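Local coordinates for protein alpha-L-rhamnosidase (Aspergillus terreus, PDB 6GSZ) that probably hydrolyses terminal non-reducing alpha-L-rhamnose residues from alpha-L-rhamnosides, as a calcium-binding glycoside hydrolase, at residues 22-27 and 62-67; 41-46 and 66-71; 456-461 and 489-494; 468-473 and 510-515. One frame throughout, in Å; residues are numbered along the deposited sequence.

Contact 1 of 4, residues 22-27 and 62-67. With CA (calcium ion), chain I.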
# COMPACT_ATOMS: atom_id res chain seq x y z
N GLN A 22 -5.64 12.13 -21.97
CA GLN A 22 -5.43 11.05 -22.97
C GLN A 22 -5.11 9.78 -22.18
O GLN A 22 -4.01 9.21 -22.30
CB GLN A 22 -4.34 11.43 -23.97
CG GLN A 22 -4.65 12.69 -24.77
CD GLN A 22 -3.51 13.11 -25.65
OE1 GLN A 22 -3.39 12.66 -26.77
NE2 GLN A 22 -2.63 13.91 -25.12
N PRO A 23 -6.03 9.27 -21.34
CA PRO A 23 -5.72 8.14 -20.46
C PRO A 23 -5.51 6.87 -21.29
O PRO A 23 -6.30 6.58 -22.21
CB PRO A 23 -6.97 8.01 -19.59
CG PRO A 23 -8.06 8.60 -20.42
CD PRO A 23 -7.40 9.77 -21.13
N ARG A 24 -4.49 6.08 -20.91
CA ARG A 24 -4.27 4.79 -21.54
C ARG A 24 -5.35 3.82 -21.08
O ARG A 24 -5.91 3.97 -19.99
CB ARG A 24 -2.84 4.30 -21.22
CG ARG A 24 -1.77 5.20 -21.83
CD ARG A 24 -0.39 4.85 -21.34
NE ARG A 24 -0.26 5.09 -19.92
CZ ARG A 24 0.65 4.54 -19.14
NH1 ARG A 24 1.55 3.71 -19.66
NH2 ARG A 24 0.66 4.79 -17.82
N VAL A 25 -5.59 2.79 -21.91
CA VAL A 25 -6.68 1.86 -21.74
C VAL A 25 -6.10 0.45 -21.61
O VAL A 25 -5.20 0.07 -22.36
CB VAL A 25 -7.69 1.95 -22.91
CG1 VAL A 25 -8.92 1.12 -22.62
CG2 VAL A 25 -8.03 3.41 -23.22
N SER A 26 -6.69 -0.35 -20.75
CA SER A 26 -6.34 -1.76 -20.55
C SER A 26 -7.61 -2.60 -20.41
O SER A 26 -8.60 -2.11 -19.90
CB SER A 26 -5.50 -1.97 -19.31
OG SER A 26 -4.33 -1.17 -19.30
N TRP A 27 -7.56 -3.84 -20.86
CA TRP A 27 -8.66 -4.74 -20.61
C TRP A 27 -8.12 -6.08 -20.16
O TRP A 27 -7.20 -6.62 -20.77
CB TRP A 27 -9.57 -4.87 -21.84
CG TRP A 27 -8.84 -5.06 -23.15
CD1 TRP A 27 -8.63 -6.23 -23.85
CD2 TRP A 27 -8.37 -4.01 -23.98
NE1 TRP A 27 -8.00 -5.93 -25.02
CE2 TRP A 27 -7.83 -4.60 -25.15
CE3 TRP A 27 -8.34 -2.61 -23.85
CZ2 TRP A 27 -7.28 -3.83 -26.16
CZ3 TRP A 27 -7.80 -1.84 -24.85
CH2 TRP A 27 -7.26 -2.46 -26.00
N SER A 62 -3.02 -5.45 -25.09
CA SER A 62 -4.25 -5.27 -24.32
C SER A 62 -4.02 -4.49 -23.02
O SER A 62 -4.95 -4.36 -22.21
CB SER A 62 -4.87 -6.65 -24.03
OG SER A 62 -3.92 -7.52 -23.41
N VAL A 63 -2.79 -3.94 -22.83
CA VAL A 63 -2.44 -3.27 -21.58
C VAL A 63 -1.81 -1.92 -21.88
O VAL A 63 -0.78 -1.81 -22.55
CB VAL A 63 -1.45 -4.13 -20.76
CG1 VAL A 63 -1.01 -3.39 -19.49
CG2 VAL A 63 -2.06 -5.47 -20.41
N LEU A 64 -2.45 -0.88 -21.31
CA LEU A 64 -1.93 0.50 -21.40
C LEU A 64 -1.72 0.94 -22.87
O LEU A 64 -0.69 1.57 -23.22
CB LEU A 64 -0.67 0.64 -20.54
CG LEU A 64 -0.90 0.41 -19.04
CD1 LEU A 64 0.44 0.22 -18.32
CD2 LEU A 64 -1.68 1.53 -18.35
N VAL A 65 -2.76 0.70 -23.68
CA VAL A 65 -2.75 1.13 -25.07
C VAL A 65 -3.17 2.59 -25.13
O VAL A 65 -3.72 3.13 -24.16
CB VAL A 65 -3.66 0.26 -25.96
CG1 VAL A 65 -3.40 -1.24 -25.74
CG2 VAL A 65 -5.13 0.59 -25.77
N PRO A 66 -2.89 3.32 -26.23
CA PRO A 66 -3.23 4.73 -26.28
C PRO A 66 -4.71 5.08 -26.27
O PRO A 66 -5.56 4.31 -26.70
CB PRO A 66 -2.61 5.21 -27.60
CG PRO A 66 -1.57 4.16 -27.93
CD PRO A 66 -2.18 2.87 -27.43
N TRP A 67 -5.02 6.22 -25.62
CA TRP A 67 -6.34 6.81 -25.80
C TRP A 67 -6.55 7.08 -27.29
O TRP A 67 -5.71 7.72 -27.89
CB TRP A 67 -6.40 8.11 -24.99
CG TRP A 67 -7.70 8.85 -25.14
CD1 TRP A 67 -7.90 10.03 -25.81
CD2 TRP A 67 -8.97 8.44 -24.63
NE1 TRP A 67 -9.23 10.38 -25.76
CE2 TRP A 67 -9.90 9.43 -25.03
CE3 TRP A 67 -9.41 7.33 -23.90
CZ2 TRP A 67 -11.25 9.32 -24.73
CZ3 TRP A 67 -10.75 7.24 -23.60
CH2 TRP A 67 -11.66 8.22 -24.01
CA CA I . 1.24 -2.42 -23.44
O HOH W 1 -2.82 7.80 -24.51
O HOH W 2 2.22 2.70 -22.22
O HOH W 3 -4.82 -7.73 -20.93
O HOH W 4 1.55 -0.03 -23.83
O HOH W 5 2.27 -1.84 -21.31
O HOH W 6 1.83 -4.57 -22.56
O HOH W 7 3.38 -2.76 -24.49
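The indole of Trp27 takes Ser62 on one face: Ser62 CB sits 3.8 Å from the centroid of the Trp27 five-membered ring in a CH-pi contact, with the Ser62 carbonyl oxygen lying over the same ring system. Val25 CG1 is in plane at the ring's edge. Trp67 has the ring of Pro23 over one face, offset toward the rim, and Val25 CG2 at its edge, while the guanidinium of Arg24 carries Leu64 CD2 over its centre, 3.9 Å from Arg24 CZ. The bend of the Arg24 chain at chi3 (-65°) turns this flat group across the leucine, and its nitrogens form salt bridges with Asp544 and Glu10. Between these side chains the backbones pair antiparallel: Val25 N donates to Val65 O (2.9 Å) and Val65 N to Val25 O (2.8 Å). Leu64, in a left-handed backbone conformation, and Val65 together stand opposite the single residue Val25, a G1 beta bulge in 62-67, beside strand 25-30 of the N-terminal immunoglobulin-like domain. Leu64 N, turned aside by the bulge, is caught by Ser26 OG at 2.8 Å; a small hydroxyl suits a place so close to the backbone. Farther along, Trp27 N bonds to Ser62 O at 3.0 Å. Beside the bulge, Val63 O binds the calcium ion at 2.3 Å, together with four waters and Asp61; one of these waters also donates to Leu64 O.

Contact 2 of 4, residues 41-46 and 66-71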
# COMPACT_ATOMS: atom_id res chain seq x y z
N TYR A 41 -8.05 -4.89 -31.84
CA TYR A 41 -9.09 -4.45 -30.90
C TYR A 41 -9.85 -3.29 -31.54
O TYR A 41 -9.39 -2.60 -32.42
CB TYR A 41 -8.50 -4.08 -29.54
CG TYR A 41 -7.53 -2.94 -29.54
CD1 TYR A 41 -7.97 -1.62 -29.51
CD2 TYR A 41 -6.16 -3.15 -29.44
CE1 TYR A 41 -7.09 -0.56 -29.44
CE2 TYR A 41 -5.27 -2.10 -29.35
CZ TYR A 41 -5.73 -0.79 -29.29
OH TYR A 41 -4.81 0.25 -29.21
N GLU A 42 -11.04 -3.07 -30.96
CA GLU A 42 -11.87 -1.91 -31.24
C GLU A 42 -12.22 -1.25 -29.91
O GLU A 42 -12.62 -1.93 -28.97
CB GLU A 42 -13.13 -2.30 -32.03
CG GLU A 42 -12.82 -2.59 -33.48
CD GLU A 42 -14.03 -2.97 -34.31
OE1 GLU A 42 -15.10 -3.19 -33.73
OE2 GLU A 42 -13.84 -3.14 -35.55
N ILE A 43 -12.05 0.06 -29.88
CA ILE A 43 -12.49 0.89 -28.74
C ILE A 43 -13.59 1.82 -29.25
O ILE A 43 -13.38 2.60 -30.17
CB ILE A 43 -11.34 1.70 -28.13
CG1 ILE A 43 -10.19 0.82 -27.67
CG2 ILE A 43 -11.89 2.55 -26.98
CD1 ILE A 43 -8.96 1.54 -27.14
N GLU A 44 -14.76 1.72 -28.61
CA GLU A 44 -15.92 2.59 -28.85
C GLU A 44 -15.88 3.72 -27.82
O GLU A 44 -15.85 3.46 -26.62
CB GLU A 44 -17.21 1.79 -28.72
CG GLU A 44 -18.48 2.58 -29.01
CD GLU A 44 -19.70 1.80 -28.56
OE1 GLU A 44 -20.40 1.24 -29.44
OE2 GLU A 44 -19.88 1.65 -27.33
N VAL A 45 -15.88 4.95 -28.32
CA VAL A 45 -15.95 6.12 -27.48
C VAL A 45 -17.21 6.92 -27.79
O VAL A 45 -17.39 7.42 -28.92
CB VAL A 45 -14.69 6.99 -27.66
CG1 VAL A 45 -14.72 8.20 -26.72
CG2 VAL A 45 -13.43 6.16 -27.48
N LYS A 46 -18.07 7.07 -26.77
CA LYS A 46 -19.36 7.82 -26.91
C LYS A 46 -19.28 9.13 -26.12
O LYS A 46 -18.97 9.08 -24.93
CB LYS A 46 -20.54 6.94 -26.46
CG LYS A 46 -21.90 7.60 -26.51
CD LYS A 46 -22.39 7.89 -27.90
CE LYS A 46 -23.79 8.48 -27.92
NZ LYS A 46 -23.77 9.93 -27.63
N PRO A 66 -2.89 3.32 -26.23
CA PRO A 66 -3.23 4.73 -26.28
C PRO A 66 -4.71 5.08 -26.27
O PRO A 66 -5.56 4.31 -26.70
CB PRO A 66 -2.61 5.21 -27.60
CG PRO A 66 -1.57 4.16 -27.93
CD PRO A 66 -2.18 2.87 -27.43
N TRP A 67 -5.02 6.22 -25.62
CA TRP A 67 -6.34 6.81 -25.80
C TRP A 67 -6.55 7.08 -27.29
O TRP A 67 -5.71 7.72 -27.89
CB TRP A 67 -6.40 8.11 -24.99
CG TRP A 67 -7.70 8.85 -25.14
CD1 TRP A 67 -7.90 10.03 -25.81
CD2 TRP A 67 -8.97 8.44 -24.63
NE1 TRP A 67 -9.23 10.38 -25.76
CE2 TRP A 67 -9.90 9.43 -25.03
CE3 TRP A 67 -9.41 7.33 -23.90
CZ2 TRP A 67 -11.25 9.32 -24.73
CZ3 TRP A 67 -10.75 7.24 -23.60
CH2 TRP A 67 -11.66 8.22 -24.01
N PRO A 68 -7.63 6.58 -27.89
CA PRO A 68 -7.77 6.68 -29.36
C PRO A 68 -8.50 7.91 -29.90
O PRO A 68 -8.55 8.14 -31.08
CB PRO A 68 -8.61 5.43 -29.69
CG PRO A 68 -9.51 5.29 -28.46
CD PRO A 68 -8.61 5.65 -27.29
N SER A 69 -9.11 8.69 -29.01
CA SER A 69 -9.98 9.80 -29.44
C SER A 69 -9.25 11.13 -29.20
O SER A 69 -8.05 11.18 -28.87
CB SER A 69 -11.33 9.66 -28.73
OG SER A 69 -12.26 10.68 -29.08
N SER A 70 -9.96 12.25 -29.44
CA SER A 70 -9.40 13.54 -29.10
C SER A 70 -9.30 13.65 -27.57
O SER A 70 -10.00 12.95 -26.84
CB SER A 70 -10.24 14.66 -29.66
OG SER A 70 -11.57 14.47 -29.25
N PRO A 71 -8.39 14.48 -27.06
CA PRO A 71 -8.25 14.66 -25.60
C PRO A 71 -9.56 15.05 -24.91
O PRO A 71 -10.36 15.81 -25.46
CB PRO A 71 -7.20 15.75 -25.46
CG PRO A 71 -6.43 15.71 -26.77
CD PRO A 71 -7.46 15.33 -27.82
O HOH W 8 -5.76 2.74 -28.97
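Pro66 meets Tyr41 through its ring carbon CD, which lies 4.1 Å from Tyr41 OH, the two side chains crossing at about a right angle. A water in the plane of the tyrosine ring joins Tyr41 OH, at 2.7 Å, to the Pro66 carbonyl oxygen, so the phenol finds a polar partner at one end of an otherwise apolar contact. Trp67 follows with the far corner of its six-membered ring: CH2 touches Val45 CG1 at 4.1 Å, and that methyl, anti to the backbone N (chi1 -177°), approaches obliquely. Pro68 fills the middle. Its CG lies 3.9 Å from Ile43 CG2 and 4.1 Å from Val45 CG2, a compact ring well suited to two branched side chains on the same face of the strand, while its CD packs on the indole of Trp67. Ser69 brings CB to Val45 CG1, and its hydroxyl is hydrogen-bonded to Arg47. The backbone oxygen Ser70 O accepts from Trp67 NE1 at 2.9 Å; it lies in the indole plane, though NE1 comes from above the Ser70 carbonyl plane, and the bond helps to fix the ring's rotation. A loop between strands 53-58 and 78-86 thus covers the Tyr41, Ile43 and Val45 face of strand 38-46, as connecting loops do in an immunoglobulin-like beta-sandwich.

Contact 3 of 4, residues 456-461 and 489-494. With BGC (beta-D-glucopyranose), chain B; EDO (1,2-ethanediol), chain C.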
# COMPACT_ATOMS: atom_id res chain seq x y z
N SER A 456 -3.00 5.00 2.63
CA SER A 456 -2.65 6.24 1.85
C SER A 456 -1.19 6.15 1.35
O SER A 456 -0.94 6.38 0.18
CB SER A 456 -2.98 7.58 2.60
OG SER A 456 -2.80 8.64 1.73
N ILE A 457 -0.26 5.87 2.28
CA ILE A 457 1.18 5.67 2.03
C ILE A 457 1.56 4.30 2.60
O ILE A 457 0.83 3.74 3.43
CB ILE A 457 2.00 6.80 2.68
CG1 ILE A 457 1.86 6.78 4.21
CG2 ILE A 457 1.65 8.15 2.09
CD1 ILE A 457 3.00 7.48 4.93
N PRO A 458 2.68 3.69 2.18
CA PRO A 458 3.14 2.44 2.74
C PRO A 458 3.86 2.70 4.06
O PRO A 458 4.99 3.19 4.07
CB PRO A 458 4.07 1.88 1.65
CG PRO A 458 4.61 3.13 0.96
CD PRO A 458 3.57 4.22 1.15
N THR A 459 3.17 2.37 5.13
CA THR A 459 3.65 2.69 6.47
C THR A 459 4.49 1.56 7.06
O THR A 459 4.32 0.39 6.71
CB THR A 459 2.52 3.00 7.47
OG1 THR A 459 1.61 1.92 7.56
CG2 THR A 459 1.72 4.23 7.11
N ASP A 460 5.44 1.92 7.94
CA ASP A 460 6.14 0.94 8.70
C ASP A 460 5.22 0.17 9.65
O ASP A 460 5.33 -1.04 9.81
CB ASP A 460 7.29 1.54 9.51
CG ASP A 460 6.90 2.60 10.55
OD1 ASP A 460 6.00 3.43 10.28
OD2 ASP A 460 7.55 2.56 11.63
N CYS A 461 4.34 0.92 10.34
CA CYS A 461 3.42 0.31 11.28
C CYS A 461 2.19 1.21 11.44
O CYS A 461 2.20 2.33 10.98
CB CYS A 461 4.06 0.06 12.65
SG CYS A 461 4.72 1.55 13.46
N GLY A 489 -1.19 2.13 -8.89
CA GLY A 489 -1.55 3.55 -8.70
C GLY A 489 -1.14 4.12 -7.35
O GLY A 489 -0.63 5.27 -7.27
N PHE A 490 -1.28 3.29 -6.33
CA PHE A 490 -0.86 3.66 -4.98
C PHE A 490 0.62 4.03 -4.97
O PHE A 490 1.03 5.04 -4.42
CB PHE A 490 -1.19 2.50 -4.05
CG PHE A 490 -0.78 2.63 -2.62
CD1 PHE A 490 0.52 2.41 -2.23
CD2 PHE A 490 -1.69 2.99 -1.64
CE1 PHE A 490 0.92 2.47 -0.90
CE2 PHE A 490 -1.29 3.02 -0.31
CZ PHE A 490 0.00 2.81 0.07
N LEU A 491 1.46 3.17 -5.55
CA LEU A 491 2.91 3.41 -5.53
C LEU A 491 3.31 4.46 -6.55
O LEU A 491 4.29 5.18 -6.32
CB LEU A 491 3.67 2.10 -5.72
CG LEU A 491 3.58 1.14 -4.54
CD1 LEU A 491 4.19 -0.19 -4.92
CD2 LEU A 491 4.24 1.71 -3.28
N ARG A 492 2.52 4.63 -7.63
CA ARG A 492 2.81 5.70 -8.54
C ARG A 492 2.82 7.06 -7.80
O ARG A 492 3.71 7.91 -8.00
CB ARG A 492 1.82 5.74 -9.70
CG ARG A 492 2.19 6.70 -10.81
CD ARG A 492 1.17 6.79 -11.93
NE ARG A 492 1.78 7.45 -13.08
CZ ARG A 492 1.25 7.42 -14.30
NH1 ARG A 492 -0.01 6.98 -14.46
NH2 ARG A 492 1.98 7.77 -15.37
N ALA A 493 1.76 7.27 -7.01
CA ALA A 493 1.59 8.51 -6.25
C ALA A 493 2.74 8.68 -5.24
O ALA A 493 3.35 9.78 -5.13
CB ALA A 493 0.22 8.52 -5.61
N TRP A 494 3.01 7.62 -4.49
CA TRP A 494 4.05 7.67 -3.47
C TRP A 494 5.40 8.06 -4.08
O TRP A 494 6.18 8.86 -3.54
CB TRP A 494 4.10 6.38 -2.68
CG TRP A 494 5.05 6.40 -1.54
CD1 TRP A 494 4.89 7.07 -0.35
CD2 TRP A 494 6.33 5.77 -1.45
NE1 TRP A 494 5.98 6.86 0.46
CE2 TRP A 494 6.90 6.09 -0.20
CE3 TRP A 494 7.08 4.98 -2.33
CZ2 TRP A 494 8.16 5.64 0.21
CZ3 TRP A 494 8.32 4.55 -1.94
CH2 TRP A 494 8.87 4.88 -0.69
C2 BGC B . 11.12 1.10 10.28
C3 BGC B . 12.58 1.01 9.92
C4 BGC B . 13.50 2.07 10.49
C5 BGC B . 13.18 2.11 11.90
C6 BGC B . 14.13 3.14 12.49
C1 BGC B . 10.97 1.32 11.77
O1 BGC B . 9.60 1.26 12.10
O2 BGC B . 10.52 -0.17 10.20
O3 BGC B . 12.68 1.24 8.62
O4 BGC B . 14.92 1.91 10.27
O5 BGC B . 11.78 2.40 12.23
O6 BGC B . 13.78 3.34 13.86
C1 EDO C . -2.60 6.56 -3.18
O1 EDO C . -2.78 6.87 -1.75
C2 EDO C . -3.85 6.01 -3.87
O2 EDO C . -3.93 4.53 -3.88
O HOH W 9 0.34 6.52 -2.18
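Pro458 enters between two aromatic side chains of helix 488-503. Its CD lies over the pyrrole part of Trp494, 3.6 Å from the centroid of the Trp494 five-membered ring and 17° off the normal, a CH-pi contact in which the CD hydrogens, next to the amide nitrogen and so probably slightly polarised, suit an electron-rich indole. Phe490 comes to the same proline with its rim: Pro458 N is at the edge of the ring near its plane, and Pro458 CD is 3.8 Å from Phe490 CE1. The tip of the phenyl also reaches the backbone before the proline, Phe490 CZ standing 3.3 Å from Ile457 C. Ile457 adds its branched CB, 4.2 Å from Trp494 CD1.

Both aromatic side chains leave the helix with CG anti to the backbone N (chi1 177° for Phe490, -175° for Trp494), one turn apart, and so can receive the proline together. Behind them, Phe454 stacks on Phe490, and Trp494 NE1 donates to Ile513 O, which holds the indole in its rotation. A water donates to Ser456 O at 2.7 Å and also to Phe490 O; Ser456 O accepts as well from an ethanediol that probably came with the crystallisation liquor. Two residues beyond Pro458, Asp460 OD2 accepts from O1 of the bound glucose at 2.5 Å, a very short length to be read with caution, while Asp460 OD1 is held by Leu468 N. No direct hydrogen bond crosses between loop and helix: apolar and CH-pi packing, with one bridging water, probably helps to set the loop that carries Asp460 to the sugar.

Contact 4 of 4, residues 468-473 and 510-515. With BGC (beta-D-glucopyranose), chain B.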
# COMPACT_ATOMS: atom_id res chain seq x y z
N LEU A 468 4.97 6.05 9.40
CA LEU A 468 5.62 6.90 8.42
C LEU A 468 5.98 6.06 7.19
O LEU A 468 6.08 4.80 7.26
CB LEU A 468 6.91 7.48 9.02
CG LEU A 468 6.74 8.19 10.36
CD1 LEU A 468 8.08 8.64 10.91
CD2 LEU A 468 5.76 9.38 10.26
N GLY A 469 6.19 6.78 6.09
CA GLY A 469 6.51 6.09 4.82
C GLY A 469 7.96 5.65 4.71
O GLY A 469 8.72 6.20 3.92
N TRP A 470 8.34 4.73 5.60
CA TRP A 470 9.73 4.27 5.66
C TRP A 470 10.18 3.58 4.35
O TRP A 470 9.58 2.62 3.87
CB TRP A 470 9.93 3.37 6.87
CG TRP A 470 10.15 4.14 8.15
CD1 TRP A 470 9.23 4.41 9.12
CD2 TRP A 470 11.39 4.68 8.60
NE1 TRP A 470 9.83 5.08 10.14
CE2 TRP A 470 11.15 5.29 9.85
CE3 TRP A 470 12.67 4.71 8.06
CZ2 TRP A 470 12.17 5.90 10.57
CZ3 TRP A 470 13.68 5.32 8.76
CH2 TRP A 470 13.42 5.93 10.00
N THR A 471 11.23 4.14 3.78
CA THR A 471 11.69 3.76 2.44
C THR A 471 12.25 2.33 2.38
O THR A 471 11.97 1.60 1.44
CB THR A 471 12.68 4.83 1.96
OG1 THR A 471 13.72 5.05 2.92
CG2 THR A 471 11.95 6.12 1.65
N GLY A 472 13.07 1.94 3.35
CA GLY A 472 13.67 0.63 3.28
C GLY A 472 12.63 -0.47 3.37
O GLY A 472 12.73 -1.51 2.68
N ASP A 473 11.60 -0.31 4.21
CA ASP A 473 10.63 -1.34 4.43
C ASP A 473 9.88 -1.66 3.12
O ASP A 473 9.66 -2.83 2.80
CB ASP A 473 9.62 -0.95 5.53
CG ASP A 473 10.22 -0.58 6.87
OD1 ASP A 473 11.19 0.22 6.88
OD2 ASP A 473 9.73 -1.12 7.89
N PRO A 510 15.09 11.24 1.55
CA PRO A 510 14.80 11.23 2.98
C PRO A 510 14.40 9.83 3.44
O PRO A 510 13.93 9.02 2.65
CB PRO A 510 13.66 12.22 3.14
CG PRO A 510 13.82 13.13 1.97
CD PRO A 510 14.29 12.24 0.83
N TYR A 511 14.60 9.54 4.71
CA TYR A 511 14.29 8.22 5.24
C TYR A 511 12.82 7.85 5.12
O TYR A 511 12.49 6.69 4.91
CB TYR A 511 14.78 8.07 6.69
CG TYR A 511 16.26 8.27 6.86
CD1 TYR A 511 17.18 8.08 5.83
CD2 TYR A 511 16.76 8.56 8.12
CE1 TYR A 511 18.52 8.33 6.03
CE2 TYR A 511 18.10 8.78 8.34
CZ TYR A 511 18.99 8.66 7.30
OH TYR A 511 20.32 8.90 7.50
N VAL A 512 11.95 8.83 5.35
CA VAL A 512 10.51 8.61 5.22
C VAL A 512 9.91 9.59 4.22
O VAL A 512 10.40 10.70 4.06
CB VAL A 512 9.76 8.71 6.55
CG1 VAL A 512 10.41 7.81 7.59
CG2 VAL A 512 9.63 10.12 7.11
N ILE A 513 8.87 9.11 3.53
CA ILE A 513 8.16 9.87 2.51
C ILE A 513 6.68 9.71 2.76
O ILE A 513 6.14 8.58 2.77
CB ILE A 513 8.45 9.35 1.11
CG1 ILE A 513 9.95 9.32 0.78
CG2 ILE A 513 7.66 10.09 0.05
CD1 ILE A 513 10.65 10.68 0.65
N PRO A 514 5.90 10.80 2.95
CA PRO A 514 6.37 12.20 3.00
C PRO A 514 7.39 12.48 4.11
O PRO A 514 7.38 11.81 5.16
CB PRO A 514 5.07 12.97 3.31
CG PRO A 514 3.97 12.09 2.68
CD PRO A 514 4.44 10.69 3.01
N ASN A 515 8.28 13.42 3.81
CA ASN A 515 9.40 13.69 4.69
C ASN A 515 8.99 14.72 5.77
O ASN A 515 8.88 15.89 5.45
CB ASN A 515 10.59 14.18 3.89
CG ASN A 515 11.75 14.61 4.76
OD1 ASN A 515 11.90 14.06 5.86
ND2 ASN A 515 12.59 15.50 4.21
C2 BGC B . 11.12 1.10 10.28
C3 BGC B . 12.58 1.01 9.92
C4 BGC B . 13.50 2.07 10.49
C5 BGC B . 13.18 2.11 11.90
C6 BGC B . 14.13 3.14 12.49
C1 BGC B . 10.97 1.32 11.77
O1 BGC B . 9.60 1.26 12.10
O2 BGC B . 10.52 -0.17 10.20
O3 BGC B . 12.68 1.24 8.62
O4 BGC B . 14.92 1.91 10.27
O5 BGC B . 11.78 2.40 12.23
O6 BGC B . 13.78 3.34 13.86
O HOH W 10 5.97 9.64 6.18
O HOH W 11 15.87 6.87 2.35
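The backbones of Trp470 and Val512 are bridged, with Ile513 N donating to Gly469 O at 2.9 Å and Thr471 N to Tyr511 O at 3.1 Å. Gly469, the centre of an inverse gamma turn, brings its CA to 3.2 Å from Ile513 O in a CA-H...O contact; glycine, without a side chain, lets the backbones come this close. Tyr511 O is gripped twice, for Thr471 OG1 also donates to it at 2.9 Å, from above the carbonyl plane; chi1 of 53° sets this hydroxyl between the backbone N and carbonyl carbon of Thr471, where it can turn back to the same acceptor. Trp470 is sandwiched. Val512 CG1 stands over one face, 3.5 Å from the centroid of the Trp470 five-membered ring, and the glucose covers the opposite face, its C4 offset toward the rim. Leu468 CB touches the same valine methyl, and Tyr511 CB reaches Trp470 CZ3 at 3.6 Å. Trp470 NE1 is held by Glu466, while Trp527 and Trp578 meet the indole with their own rings. One helical turn on, Asp473 takes two sugar hydroxyls, OD1 from glucose O3 at 2.5 Å and OD2 from glucose O2 at 2.6 Å. An aromatic platform beneath a sugar with a carboxylate gripping adjacent hydroxyls is typical of a carbohydrate-binding pocket, here in the six-hairpin glycosidase domain, at the N-terminus of helix 471-484.

Along the chain, contacts 1 and 2 come first, in the N-terminal immunoglobulin-like domain, and contacts 3 and 4 follow in the six-hairpin glycosidase domain. Contacts 1 and 2 share Pro66 and Trp67, their centres about 9 Å apart, so one loop packs against both strand 25-30 and strand 38-46. Contacts 3 and 4 have centres about 10 Å apart and alternating segments; consecutive helices 471-484 and 488-503 interlock them, and both reach the bound glucose. Contact 1 lies about 23 Å from contact 3, centre to centre, yet Arg24 and Arg492 both form salt bridges with Glu10, joining the N-terminal domain to the glycosidase domain, whereas contacts 2 and 4 are about 39 Å apart.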